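Local coordinates for protein CurM Sulfotransferase (Moorea producta, PDB 4GBM) that probably transfers a sulfo group from the donor PAPS to a polyketide intermediate during curacin biosynthesis, and holds the product nucleotide PAP, at residues A[63-68]-A[264-269]; A[40-45]-A[174-179]; A[50-53]-A[57-60]. The protein carries 2 engineered substitutions. All coordinates share one frame; numbering follows the deposited sequence.

Contact 1 (A[63-68]-A[264-269]); sequences ELHLLP and SLSISD. With ZN (zinc ion), chain F; ZN (zinc ion), chain C.
The imidazole of His-65 presents an edge to the side chain of Ser-266, with both CB and OG of the serine lying close to the ring plane. The NE2 hydrogen bond to Ser-266 OG spans 2.7 Å and lies in the plane of the ring, yet it is bent, at 137° about the hydrogen. Ser-266 CB sits 3.5 Å from His-65 CE1, so the serine fits against the rim between two ring atoms. On one face of the imidazole, offset toward the rim, rests Glu-63 CB, which also approaches Ser-266 OG at 3.9 Å. Bending at chi2 (82°) folds the glutamate chain back, and its carboxylate lies within reach of a bridging water. That water donates to Glu-63 OE1 at 2.7 Å and to Ser-264 O at 2.8 Å, while accepting from Ser-266 OG. The serine hydroxyl thus has two hydrogen bonds, accepting from the histidine and donating to the water. The other carboxylate oxygen, OE2, forms a salt bridge with Lys-136.

The other ring nitrogen, His-65 ND1, binds a zinc ion at 2.1 Å, and a water is a second ligand of this zinc. With one nitrogen on the metal and the other on Ser-266, the rotation of the ring is well fixed. A second zinc ion lies farther along the loop of residues 264-269, bound by Asp-269 OD1 at 2.0 Å together with His-261. Two irregular loops far apart in sequence thus meet through a buried polar network. The link from Glu-63 to Lys-136, which also bonds the nucleotide-binding Ser-45, places this network beside the PAP site of a sulfotransferase fold.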
ATOM      1  N   GLU A  63       4.130   5.365   2.844  1.00 10.24           N
ATOM      2  CA  GLU A  63       4.537   4.237   3.685  1.00 10.91           C
ATOM      3  C   GLU A  63       5.231   4.646   4.985  1.00 11.34           C
ATOM      4  O   GLU A  63       6.224   5.376   4.979  1.00 11.50           O
ATOM      5  CB  GLU A  63       5.441   3.283   2.891  1.00 11.31           C
ATOM      6  CG  GLU A  63       4.704   2.344   1.925  1.00 11.16           C
ATOM      7  CD  GLU A  63       4.327   2.953   0.570  1.00 15.98           C
ATOM      8  OE1 GLU A  63       4.616   4.142   0.287  1.00 15.74           O
ATOM      9  OE2 GLU A  63       3.723   2.206  -0.224  1.00 12.08           O
ATOM     10  N   LEU A  64       4.709   4.137   6.097  1.00 10.30           N
ATOM     11  CA  LEU A  64       5.252   4.448   7.423  1.00 10.60           C
ATOM     12  C   LEU A  64       6.414   3.540   7.805  1.00 11.35           C
ATOM     13  O   LEU A  64       7.228   3.905   8.661  1.00 12.06           O
ATOM     14  CB  LEU A  64       4.148   4.348   8.481  1.00 10.82           C
ATOM     15  CG  LEU A  64       2.969   5.312   8.328  1.00 11.13           C
ATOM     16  CD1 LEU A  64       1.847   4.929   9.281  1.00 15.90           C
ATOM     17  CD2 LEU A  64       3.402   6.757   8.530  1.00 13.58           C
ATOM     18  N   HIS A  65       6.487   2.355   7.194  1.00 11.02           N
ATOM     19  CA  HIS A  65       7.544   1.373   7.498  1.00 11.59           C
ATOM     20  C   HIS A  65       7.655   1.040   8.999  1.00 11.30           C
ATOM     21  O   HIS A  65       8.757   0.896   9.537  1.00 13.64           O
ATOM     22  CB  HIS A  65       8.908   1.825   6.935  1.00 12.12           C
ATOM     23  CG  HIS A  65       8.855   2.290   5.509  1.00 11.77           C
ATOM     24  ND1 HIS A  65       8.734   1.423   4.449  1.00 14.38           N
ATOM     25  CD2 HIS A  65       8.906   3.532   4.973  1.00 12.47           C
ATOM     26  CE1 HIS A  65       8.723   2.105   3.318  1.00 11.82           C
ATOM     27  NE2 HIS A  65       8.815   3.389   3.610  1.00 13.08           N
ATOM     28  N   LEU A  66       6.505   0.894   9.652  1.00 11.37           N
ATOM     29  CA  LEU A  66       6.456   0.541  11.072  1.00 12.06           C
ATOM     30  C   LEU A  66       6.172  -0.949  11.272  1.00 11.59           C
ATOM     31  O   LEU A  66       6.894  -1.629  12.007  1.00 12.17           O
ATOM     32  CB  LEU A  66       5.393   1.375  11.790  1.00 11.42           C
ATOM     33  CG  LEU A  66       5.636   2.884  11.927  1.00 12.80           C
ATOM     34  CD1 LEU A  66       4.388   3.554  12.465  1.00 12.85           C
ATOM     35  CD2 LEU A  66       6.830   3.175  12.830  1.00 15.88           C
ATOM     36  N   LEU A  67       5.140  -1.446  10.587  1.00 11.35           N
ATOM     37  CA  LEU A  67       4.635  -2.808  10.797  1.00 12.84           C
ATOM     38  C   LEU A  67       5.684  -3.938  10.785  1.00 14.56           C
ATOM     39  O   LEU A  67       5.552  -4.885  11.561  1.00 16.98           O
ATOM     40  CB  LEU A  67       3.485  -3.124   9.828  1.00 11.89           C
ATOM     41  CG  LEU A  67       2.601  -4.329  10.168  1.00 13.69           C
ATOM     42  CD1 LEU A  67       1.872  -4.137  11.507  1.00 18.16           C
ATOM     43  CD2 LEU A  67       1.615  -4.566   9.039  1.00 13.84           C
ATOM     44  N   PRO A  68       6.728  -3.851   9.926  1.00 14.62           N
ATOM     45  CA  PRO A  68       7.712  -4.943   9.925  1.00 16.17           C
ATOM     46  C   PRO A  68       8.630  -5.028  11.158  1.00 17.01           C
ATOM     47  O   PRO A  68       9.350  -6.019  11.306  1.00 19.51           O
ATOM     48  CB  PRO A  68       8.561  -4.651   8.677  1.00 15.16           C
ATOM     49  CG  PRO A  68       7.716  -3.759   7.831  1.00 15.56           C
ATOM     50  CD  PRO A  68       6.973  -2.912   8.816  1.00 14.65           C
ATOM     51  N   SER A 264       8.383  11.084  -0.877  1.00 18.61           N
ATOM     52  CA  SER A 264       7.184  10.251  -0.689  1.00 18.52           C
ATOM     53  C   SER A 264       7.348   8.852  -1.275  1.00 18.09           C
ATOM     54  O   SER A 264       6.426   8.037  -1.216  1.00 17.22           O
ATOM     55  CB  SER A 264       5.937  10.937  -1.259  1.00 20.07           C
ATOM     56  OG  SER A 264       5.562  12.033  -0.441  1.00 24.83           O
ATOM     57  N   LEU A 265       8.521   8.581  -1.841  1.00 17.36           N
ATOM     58  CA  LEU A 265       8.801   7.293  -2.471  1.00 17.06           C
ATOM     59  C   LEU A 265       9.630   6.427  -1.542  1.00 17.31           C
ATOM     60  O   LEU A 265      10.376   6.941  -0.707  1.00 18.29           O
ATOM     61  CB  LEU A 265       9.540   7.493  -3.796  1.00 16.90           C
ATOM     62  CG  LEU A 265       8.740   7.677  -5.087  1.00 18.09           C
ATOM     63  CD1 LEU A 265       7.683   8.788  -4.995  1.00 19.64           C
ATOM     64  CD2 LEU A 265       9.721   7.948  -6.224  1.00 17.54           C
ATOM     65  N   SER A 266       9.500   5.113  -1.687  1.00 16.32           N
ATOM     66  CA  SER A 266      10.226   4.183  -0.840  1.00 17.96           C
ATOM     67  C   SER A 266      11.008   3.211  -1.690  1.00 18.40           C
ATOM     68  O   SER A 266      12.236   3.329  -1.789  1.00 19.47           O
ATOM     69  CB  SER A 266       9.267   3.438   0.100  1.00 18.43           C
ATOM     70  OG  SER A 266       8.710   4.344   1.034  1.00 19.46           O
ATOM     71  N   ILE A 267      10.293   2.278  -2.321  1.00 15.82           N
ATOM     72  CA  ILE A 267      10.927   1.173  -3.046  1.00 17.02           C
ATOM     73  C   ILE A 267      11.053   1.375  -4.551  1.00 15.60           C
ATOM     74  O   ILE A 267      12.019   0.914  -5.152  1.00 17.22           O
ATOM     75  CB  ILE A 267      10.255  -0.186  -2.749  1.00 16.58           C
ATOM     76  CG1 ILE A 267       8.781  -0.186  -3.177  1.00 18.91           C
ATOM     77  CG2 ILE A 267      10.388  -0.522  -1.264  1.00 19.45           C
ATOM     78  CD1 ILE A 267       8.200  -1.577  -3.408  1.00 18.77           C
ATOM     79  N   SER A 268      10.074   2.044  -5.153  1.00 14.26           N
ATOM     80  CA  SER A 268      10.146   2.403  -6.566  1.00 11.90           C
ATOM     81  C   SER A 268       9.353   3.683  -6.765  1.00 10.57           C
ATOM     82  O   SER A 268       9.000   4.349  -5.791  1.00 12.43           O
ATOM     83  CB  SER A 268       9.591   1.287  -7.455  1.00 11.16           C
ATOM     84  OG  SER A 268       9.877   1.548  -8.821  1.00 13.67           O
ATOM     85  N   ASP A 269       9.090   4.025  -8.024  1.00 10.13           N
ATOM     86  CA  ASP A 269       8.276   5.188  -8.366  1.00 10.12           C
ATOM     87  C   ASP A 269       6.903   4.689  -8.803  1.00  9.45           C
ATOM     88  O   ASP A 269       6.808   3.945  -9.782  1.00  9.26           O
ATOM     89  CB  ASP A 269       8.945   5.987  -9.497  1.00 10.64           C
ATOM     90  CG  ASP A 269       8.330   7.366  -9.704  1.00 10.84           C
ATOM     91  OD1 ASP A 269       7.231   7.621  -9.171  1.00 10.47           O
ATOM     92  OD2 ASP A 269       8.958   8.203 -10.397  1.00 11.57           O
TER
HETATM   93 ZN    ZN F 405       8.798  -0.705   4.403  1.00 15.13          ZN
HETATM   94 ZN    ZN C 402       6.684   9.554  -9.107  1.00 11.03          ZN
HETATM   95  O   HOH W   1       6.732   5.785   0.388  1.00 15.19           O
HETATM   96  O   HOH W   2       9.288  -1.192   2.375  1.00 12.40           O

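Contact 2 (A[40-45]-A[174-179]); sequences SPRSGS and VRMRMQ. With A3P (adenosine-3'-5'-diphosphate), chain G.
Arg-42 and Met-176 cross at about a right angle, the methionine laying its CG over one face of the guanidinium, 3.5 Å from Arg-42 NH1. PAP occupies the opposite face, where its C5' stands over the centre of the flat group. The guanidinium is thus sandwiched between an apolar side chain and the nucleotide, and it still uses its edge: NH1 donates to O1P of the 3'-phosphate over 2.9 Å, nearly straight at 168°. Successive bends at chi2 (-51°) and chi3 (-60°) coil the arginine chain and bring its end into this slot. Met-178 approaches lower on the chain, its SD 3.6 Å from Arg-42 CD, and its methyl CE reaches Pro-41 CB at 4.2 Å. Two methionines therefore support the arginine at different heights.

Arg-175 comes to the same phosphate edge-on. Its NH2 donates to O1P over 2.9 Å, and its NH1 is shared between O1P and O3P, so O1P gathers bonds from both arginines. Outside partners steady them: Ser-172 OG meets Arg-42 NE, and Glu-171 forms a salt bridge with Arg-175. The helix carrying Arg-175 stops in a Schellman motif at Arg-177, and the chain beyond it turns so that Met-178 also faces the 40-45 loop.

At the 5'-phosphate the loop's backbone N-H groups join in, with a serine hydroxyl. Gly-44 N binds O5' at 3.0 Å, and Ser-45 N and OG both hold O4P, the hydroxyl at 2.8 Å. Gly-44 is the N-cap of helix 45-53, so the 5'-phosphate lies at a helix start. This strand-loop-helix is the 5'-phosphosulfate-binding loop of sulfotransferases, related to the P-loop, and here it joins the 3'-phosphate site.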
ATOM      1  N   SER A  40      -0.077  -6.664  -4.228  1.00  7.53           N
ATOM      2  CA  SER A  40       1.192  -6.857  -4.920  0.60  8.93           C
ATOM      3  C   SER A  40       1.731  -5.483  -5.322  1.00  9.77           C
ATOM      4  O   SER A  40       0.953  -4.540  -5.489  1.00  9.96           O
ATOM      5  CB  SER A  40       0.962  -7.721  -6.167  0.60  9.34           C
ATOM      6  OG  SER A  40       2.046  -7.655  -7.082  0.60 11.00           O
ATOM      7  N   PRO A  41       3.062  -5.355  -5.494  1.00  9.14           N
ATOM      8  CA  PRO A  41       3.601  -4.147  -6.124  1.00  9.28           C
ATOM      9  C   PRO A  41       2.909  -3.830  -7.458  1.00  9.30           C
ATOM     10  O   PRO A  41       2.404  -4.739  -8.127  1.00  9.69           O
ATOM     11  CB  PRO A  41       5.059  -4.546  -6.394  1.00 11.00           C
ATOM     12  CG  PRO A  41       5.387  -5.410  -5.233  1.00 12.96           C
ATOM     13  CD  PRO A  41       4.147  -6.256  -5.051  1.00 11.61           C
ATOM     14  N   ARG A  42       2.895  -2.551  -7.826  1.00  8.00           N
ATOM     15  CA  ARG A  42       2.438  -2.062  -9.148  1.00  7.73           C
ATOM     16  C   ARG A  42       0.939  -2.250  -9.409  1.00  8.24           C
ATOM     17  O   ARG A  42       0.509  -2.350 -10.563  1.00  8.94           O
ATOM     18  CB  ARG A  42       3.269  -2.678 -10.316  1.00  7.79           C
ATOM     19  CG  ARG A  42       4.772  -2.813 -10.060  1.00  9.37           C
ATOM     20  CD  ARG A  42       5.380  -1.503  -9.578  1.00  9.09           C
ATOM     21  NE  ARG A  42       5.219  -0.404 -10.536  1.00  7.99           N
ATOM     22  CZ  ARG A  42       5.648   0.831 -10.302  1.00 10.33           C
ATOM     23  NH1 ARG A  42       5.496   1.779 -11.221  1.00  9.98           N
ATOM     24  NH2 ARG A  42       6.236   1.117  -9.142  1.00 10.65           N
ATOM     25  N   SER A  43       0.143  -2.281  -8.341  1.00  7.58           N
ATOM     26  CA  SER A  43      -1.292  -2.569  -8.461  1.00  8.44           C
ATOM     27  C   SER A  43      -2.180  -1.342  -8.326  1.00  7.47           C
ATOM     28  O   SER A  43      -3.402  -1.474  -8.210  1.00  8.10           O
ATOM     29  CB  SER A  43      -1.707  -3.632  -7.435  1.00  9.11           C
ATOM     30  OG  SER A  43      -1.014  -4.849  -7.672  1.00 11.48           O
ATOM     31  N   GLY A  44      -1.570  -0.155  -8.365  1.00  6.77           N
ATOM     32  CA  GLY A  44      -2.299   1.103  -8.176  1.00  7.30           C
ATOM     33  C   GLY A  44      -2.534   1.433  -6.708  1.00  7.09           C
ATOM     34  O   GLY A  44      -3.464   2.183  -6.375  1.00  6.51           O
ATOM     35  N   SER A  45      -1.699   0.879  -5.828  1.00  6.70           N
ATOM     36  CA  SER A  45      -1.879   1.089  -4.375  1.00  6.61           C
ATOM     37  C   SER A  45      -1.692   2.551  -3.968  1.00  6.86           C
ATOM     38  O   SER A  45      -2.425   3.052  -3.115  1.00  7.43           O
ATOM     39  CB  SER A  45      -0.974   0.156  -3.550  1.00  7.45           C
ATOM     40  OG  SER A  45       0.397   0.506  -3.685  1.00  8.17           O
ATOM     41  N   VAL A 174       8.974  -5.228 -14.356  1.00 11.12           N
ATOM     42  CA  VAL A 174      10.144  -5.388 -15.219  1.00 12.22           C
ATOM     43  C   VAL A 174      10.598  -4.041 -15.794  1.00 12.33           C
ATOM     44  O   VAL A 174      11.792  -3.723 -15.771  1.00 13.40           O
ATOM     45  CB  VAL A 174       9.871  -6.438 -16.330  1.00 12.20           C
ATOM     46  CG1 VAL A 174      10.992  -6.471 -17.369  1.00 13.05           C
ATOM     47  CG2 VAL A 174       9.718  -7.833 -15.709  1.00 13.83           C
ATOM     48  N   ARG A 175       9.642  -3.249 -16.281  1.00 11.85           N
ATOM     49  CA  ARG A 175       9.931  -1.916 -16.830  1.00 12.13           C
ATOM     50  C   ARG A 175      10.623  -1.016 -15.802  1.00 12.34           C
ATOM     51  O   ARG A 175      11.538  -0.243 -16.148  1.00 14.12           O
ATOM     52  CB  ARG A 175       8.639  -1.261 -17.340  1.00 11.69           C
ATOM     53  CG  ARG A 175       8.787   0.210 -17.774  1.00 13.65           C
ATOM     54  CD  ARG A 175       7.615   0.721 -18.634  1.00 12.96           C
ATOM     55  NE  ARG A 175       6.314   0.207 -18.200  1.00 13.02           N
ATOM     56  CZ  ARG A 175       5.656   0.621 -17.118  1.00 10.96           C
ATOM     57  NH1 ARG A 175       4.491   0.064 -16.805  1.00 11.53           N
ATOM     58  NH2 ARG A 175       6.167   1.577 -16.340  1.00 13.27           N
ATOM     59  N   MET A 176      10.191  -1.127 -14.546  1.00 11.79           N
ATOM     60  CA  MET A 176      10.717  -0.305 -13.454  1.00 12.34           C
ATOM     61  C   MET A 176      12.008  -0.866 -12.858  1.00 13.02           C
ATOM     62  O   MET A 176      12.599  -0.260 -11.960  1.00 15.13           O
ATOM     63  CB  MET A 176       9.649  -0.104 -12.369  1.00 11.30           C
ATOM     64  CG  MET A 176       8.420   0.676 -12.854  1.00 13.04           C
ATOM     65  SD  MET A 176       8.820   2.301 -13.514  1.00 13.35           S
ATOM     66  CE  MET A 176       9.386   3.141 -12.035  1.00 15.57           C
ATOM     67  N   ARG A 177      12.429  -2.024 -13.370  1.00 21.01           N
ATOM     68  CA  ARG A 177      13.696  -2.670 -12.989  1.00 21.30           C
ATOM     69  C   ARG A 177      13.774  -2.989 -11.498  1.00 20.13           C
ATOM     70  O   ARG A 177      14.804  -2.770 -10.851  1.00 22.84           O
ATOM     71  CB  ARG A 177      14.893  -1.823 -13.438  1.00 24.42           C
ATOM     72  CG  ARG A 177      15.013  -1.733 -14.949  1.00 28.36           C
ATOM     73  CD  ARG A 177      16.054  -0.727 -15.400  1.00 33.99           C
ATOM     74  NE  ARG A 177      16.384  -0.923 -16.810  1.00 44.98           N
ATOM     75  CZ  ARG A 177      15.598  -0.590 -17.834  1.00 48.86           C
ATOM     76  NH1 ARG A 177      14.406  -0.036 -17.628  1.00 45.94           N
ATOM     77  NH2 ARG A 177      16.006  -0.820 -19.074  1.00 54.77           N
ATOM     78  N   MET A 178      12.679  -3.522 -10.966  1.00 18.88           N
ATOM     79  CA  MET A 178      12.575  -3.784  -9.533  1.00 19.20           C
ATOM     80  C   MET A 178      13.132  -5.132  -9.078  1.00 20.40           C
ATOM     81  O   MET A 178      13.167  -5.405  -7.879  1.00 21.92           O
ATOM     82  CB  MET A 178      11.122  -3.639  -9.087  1.00 18.44           C
ATOM     83  CG  MET A 178      10.627  -2.214  -9.144  1.00 19.34           C
ATOM     84  SD  MET A 178       8.860  -2.109  -8.887  1.00 21.51           S
ATOM     85  CE  MET A 178       8.723  -2.594  -7.166  1.00 23.82           C
ATOM     86  N   GLN A 179      13.574  -5.967 -10.017  1.00 23.20           N
ATOM     87  CA  GLN A 179      14.074  -7.313  -9.667  1.00 26.98           C
ATOM     88  C   GLN A 179      15.147  -7.329  -8.560  1.00 30.46           C
ATOM     89  O   GLN A 179      15.208  -8.274  -7.767  1.00 31.27           O
ATOM     90  CB  GLN A 179      14.543  -8.094 -10.909  1.00 31.11           C
ATOM     91  CG  GLN A 179      15.545  -7.375 -11.808  1.00 35.23           C
ATOM     92  CD  GLN A 179      14.896  -6.545 -12.913  1.00 36.71           C
ATOM     93  OE1 GLN A 179      13.733  -6.138 -12.819  1.00 35.96           O
ATOM     94  NE2 GLN A 179      15.660  -6.286 -13.971  1.00 41.74           N
TER
HETATM   95  P1  A3P G 406       3.204   2.039 -13.977  1.00  8.85           P
HETATM   96  O1P A3P G 406       4.529   1.321 -13.927  1.00 10.34           O
HETATM   97  O2P A3P G 406       3.330   3.539 -13.890  1.00  9.15           O
HETATM   98  O3P A3P G 406       2.306   1.542 -15.074  1.00  9.90           O
HETATM   99  P2  A3P G 406       1.725   1.045  -6.987  1.00  7.32           P
HETATM  100  O4P A3P G 406       1.001  -0.072  -6.306  1.00  7.09           O
HETATM  101  O5P A3P G 406       3.205   0.852  -7.157  1.00  9.94           O
HETATM  102  O6P A3P G 406       1.356   2.400  -6.446  1.00  6.21           O
HETATM  103  O5' A3P G 406       1.176   1.014  -8.509  1.00  7.15           O
HETATM  104  C5' A3P G 406       1.828   1.810  -9.503  1.00  8.15           C
HETATM  105  C4' A3P G 406       0.949   1.767 -10.729  1.00  7.40           C
HETATM  106  O4' A3P G 406      -0.237   2.528 -10.471  1.00  8.11           O
HETATM  107  C3' A3P G 406       1.578   2.459 -11.923  1.00  7.37           C
HETATM  108  O3' A3P G 406       2.490   1.574 -12.591  1.00  7.70           O
HETATM  109  C2' A3P G 406       0.342   2.818 -12.740  1.00  8.91           C
HETATM  110  O2' A3P G 406      -0.020   1.749 -13.619  1.00  9.76           O
HETATM  111  C1' A3P G 406      -0.766   2.993 -11.707  1.00  8.61           C
HETATM  112  N9  A3P G 406      -1.122   4.428 -11.571  1.00  7.38           N
HETATM  113  C8  A3P G 406      -0.399   5.410 -10.992  1.00  8.76           C
HETATM  114  N7  A3P G 406      -1.032   6.610 -11.084  1.00  8.69           N
HETATM  115  C5  A3P G 406      -2.188   6.386 -11.743  1.00  7.18           C
HETATM  116  C6  A3P G 406      -3.345   7.199 -12.188  1.00  7.94           C
HETATM  117  N6  A3P G 406      -3.382   8.528 -11.922  1.00  8.60           N
HETATM  118  N1  A3P G 406      -4.346   6.560 -12.851  1.00  7.82           N
HETATM  119  C2  A3P G 406      -4.321   5.232 -13.104  1.00  8.81           C
HETATM  120  N3  A3P G 406      -3.301   4.436 -12.720  1.00  7.69           N
HETATM  121  C4  A3P G 406      -2.247   4.955 -12.052  1.00  6.37           C

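Contact 3 (A[50-53]-A[57-60]); sequences VMLA and SLFS
Leu-52 and Leu-58 meet where helix 45-53 comes up against strand 58-59, closing a beta-alpha-beta crossover in the P-loop-like sulfotransferase fold. The helix follows strand 35-39, and the chain returns as a parallel edge strand, with strand 132-136 lying between the two in the sheet. The contact packs the C-terminal part of the helix against the strand at the sheet's edge.

Along the helix, Val-50 contributes its carbonyl oxygen, which receives a weak bond from Ala-53 N. Leu-52 then turns its side chain to the sheet. Its CD2 touches Leu-58 CD1 at 3.9 Å, one branch of each leucine doing the work as the chains cross at a slant. The same Leu-58 methyl also lies 4.0 Å from Leu-52 CB, so it nestles along the leucine rather than at its end alone. Leu-58 CG stands anti to its own carbonyl carbon (chi1 -55°), an orientation that carries CD1 over the helix residue. The Leu-52 carbonyl oxygen rests 3.8 Å from Leu-58 CB. Val-134 and Ile-37 of the sheet also touch Leu-52, and Ile-35 touches Leu-58.

Ala-53 comes next and meets Ser-60. Its methyl CB approaches Ser-60 O at 3.6 Å and Ser-60 CB at 4.0 Å, a close fit of small groups that lets the two backbones come near. Ser-60 CB in turn lies 3.7 Å from Ala-53 N. With OG anti to the backbone N (chi1 -173°), the serine hydroxyl is carried toward the helix and bonds Arg-49 O. Finally, a water bridges the two main chains, donating to Ala-53 O at 3.2 Å and accepting from Ser-60 N at 2.9 Å.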
ATOM      1  N   VAL A  50      -3.896   7.695  -2.135  1.00  7.52           N
ATOM      2  CA  VAL A  50      -4.016   9.139  -2.383  1.00  7.38           C
ATOM      3  C   VAL A  50      -5.485   9.560  -2.522  1.00  7.19           C
ATOM      4  O   VAL A  50      -5.879  10.604  -2.008  1.00  8.22           O
ATOM      5  CB  VAL A  50      -3.158   9.592  -3.596  1.00  7.20           C
ATOM      6  CG1 VAL A  50      -3.426  11.055  -3.950  1.00  8.80           C
ATOM      7  CG2 VAL A  50      -1.668   9.401  -3.284  1.00  9.01           C
ATOM      8  N   MET A  51      -6.292   8.746  -3.200  1.00  7.18           N
ATOM      9  CA  MET A  51      -7.741   8.979  -3.231  1.00  7.30           C
ATOM     10  C   MET A  51      -8.299   9.065  -1.817  1.00  8.38           C
ATOM     11  O   MET A  51      -9.015  10.010  -1.481  1.00  9.45           O
ATOM     12  CB  MET A  51      -8.460   7.881  -4.002  1.00  9.03           C
ATOM     13  CG  MET A  51      -8.198   7.924  -5.489  1.00  9.45           C
ATOM     14  SD  MET A  51      -8.680   6.350  -6.225  1.00 15.44           S
ATOM     15  CE  MET A  51      -8.814   6.761  -7.933  1.00 19.29           C
ATOM     16  N   LEU A  52      -7.963   8.075  -0.994  1.00  8.02           N
ATOM     17  CA  LEU A  52      -8.466   8.036   0.383  1.00  8.90           C
ATOM     18  C   LEU A  52      -7.937   9.182   1.252  1.00  9.69           C
ATOM     19  O   LEU A  52      -8.602   9.581   2.206  1.00 10.42           O
ATOM     20  CB  LEU A  52      -8.161   6.687   1.045  1.00  8.46           C
ATOM     21  CG  LEU A  52      -8.825   5.468   0.389  1.00  9.02           C
ATOM     22  CD1 LEU A  52      -8.380   4.168   1.060  1.00 11.36           C
ATOM     23  CD2 LEU A  52     -10.347   5.587   0.416  1.00 12.48           C
ATOM     24  N   ALA A  53      -6.754   9.703   0.918  1.00 10.33           N
ATOM     25  CA  ALA A  53      -6.149  10.820   1.661  1.00 11.50           C
ATOM     26  C   ALA A  53      -7.025  12.074   1.655  1.00 13.34           C
ATOM     27  O   ALA A  53      -6.901  12.926   2.541  1.00 17.19           O
ATOM     28  CB  ALA A  53      -4.752  11.143   1.117  1.00 10.69           C
ATOM     29  N   SER A  57     -12.489  11.774   7.121  1.00 13.14           N
ATOM     30  CA  SER A  57     -12.531  10.772   8.197  1.00 13.44           C
ATOM     31  C   SER A  57     -11.290   9.892   8.237  1.00 12.83           C
ATOM     32  O   SER A  57     -11.139   9.068   9.145  1.00 13.56           O
ATOM     33  CB  SER A  57     -13.761   9.867   8.050  1.00 14.03           C
ATOM     34  OG  SER A  57     -14.970  10.601   8.167  1.00 18.32           O
ATOM     35  N   LEU A  58     -10.423  10.059   7.244  1.00 11.46           N
ATOM     36  CA  LEU A  58      -9.287   9.156   7.047  1.00 10.99           C
ATOM     37  C   LEU A  58      -7.973   9.917   7.069  1.00 11.89           C
ATOM     38  O   LEU A  58      -7.933  11.120   6.798  1.00 14.71           O
ATOM     39  CB  LEU A  58      -9.436   8.397   5.718  1.00 10.07           C
ATOM     40  CG  LEU A  58     -10.734   7.606   5.476  1.00  9.62           C
ATOM     41  CD1 LEU A  58     -10.697   6.945   4.104  1.00 10.21           C
ATOM     42  CD2 LEU A  58     -10.984   6.563   6.568  1.00 11.21           C
ATOM     43  N   PHE A  59      -6.899   9.216   7.421  1.00  9.77           N
ATOM     44  CA  PHE A  59      -5.557   9.761   7.290  1.00  9.28           C
ATOM     45  C   PHE A  59      -4.730   8.720   6.567  1.00  9.14           C
ATOM     46  O   PHE A  59      -4.569   7.614   7.066  1.00  8.98           O
ATOM     47  CB  PHE A  59      -4.939  10.074   8.655  1.00 11.37           C
ATOM     48  CG  PHE A  59      -3.583  10.702   8.558  1.00 13.18           C
ATOM     49  CD1 PHE A  59      -2.434   9.919   8.607  1.00 14.68           C
ATOM     50  CD2 PHE A  59      -3.453  12.077   8.382  1.00 18.59           C
ATOM     51  CE1 PHE A  59      -1.174  10.496   8.499  1.00 16.96           C
ATOM     52  CE2 PHE A  59      -2.190  12.665   8.277  1.00 20.81           C
ATOM     53  CZ  PHE A  59      -1.051  11.871   8.336  1.00 19.53           C
ATOM     54  N   SER A  60      -4.231   9.068   5.383  1.00  8.55           N
ATOM     55  CA  SER A  60      -3.672   8.070   4.470  1.00  8.34           C
ATOM     56  C   SER A  60      -2.316   8.535   3.916  1.00  9.95           C
ATOM     57  O   SER A  60      -2.256   9.155   2.844  1.00 10.30           O
ATOM     58  CB  SER A  60      -4.684   7.808   3.345  1.00 10.02           C
ATOM     59  OG  SER A  60      -4.291   6.737   2.517  1.00  9.73           O
TER
HETATM   60  O   HOH W   3      -4.814  11.817   4.633  1.00 14.98           O

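All three contacts are buried, but their chemistry follows their place in the fold. Contact 1, nearest the chain's centre, is polar, joining two irregular loops through a water and one zinc-bound histidine. Contact 2 is ionic around the nucleotide and apolar behind it. Contact 3 is mostly hydrophobic, at the far end of the helix whose start serves contact 2, and is nested in the chain loop that contact 2 closes. Contacts 1 and 2 touch: Asp-269 O lies 2.9 Å from Arg-42 NH1, a probable hydrogen bond, and Ser-268 packs on Met-176. Contact 3 adjoins contact 1 in sequence alone, as strand 58-59 leads into the 63-68 loop.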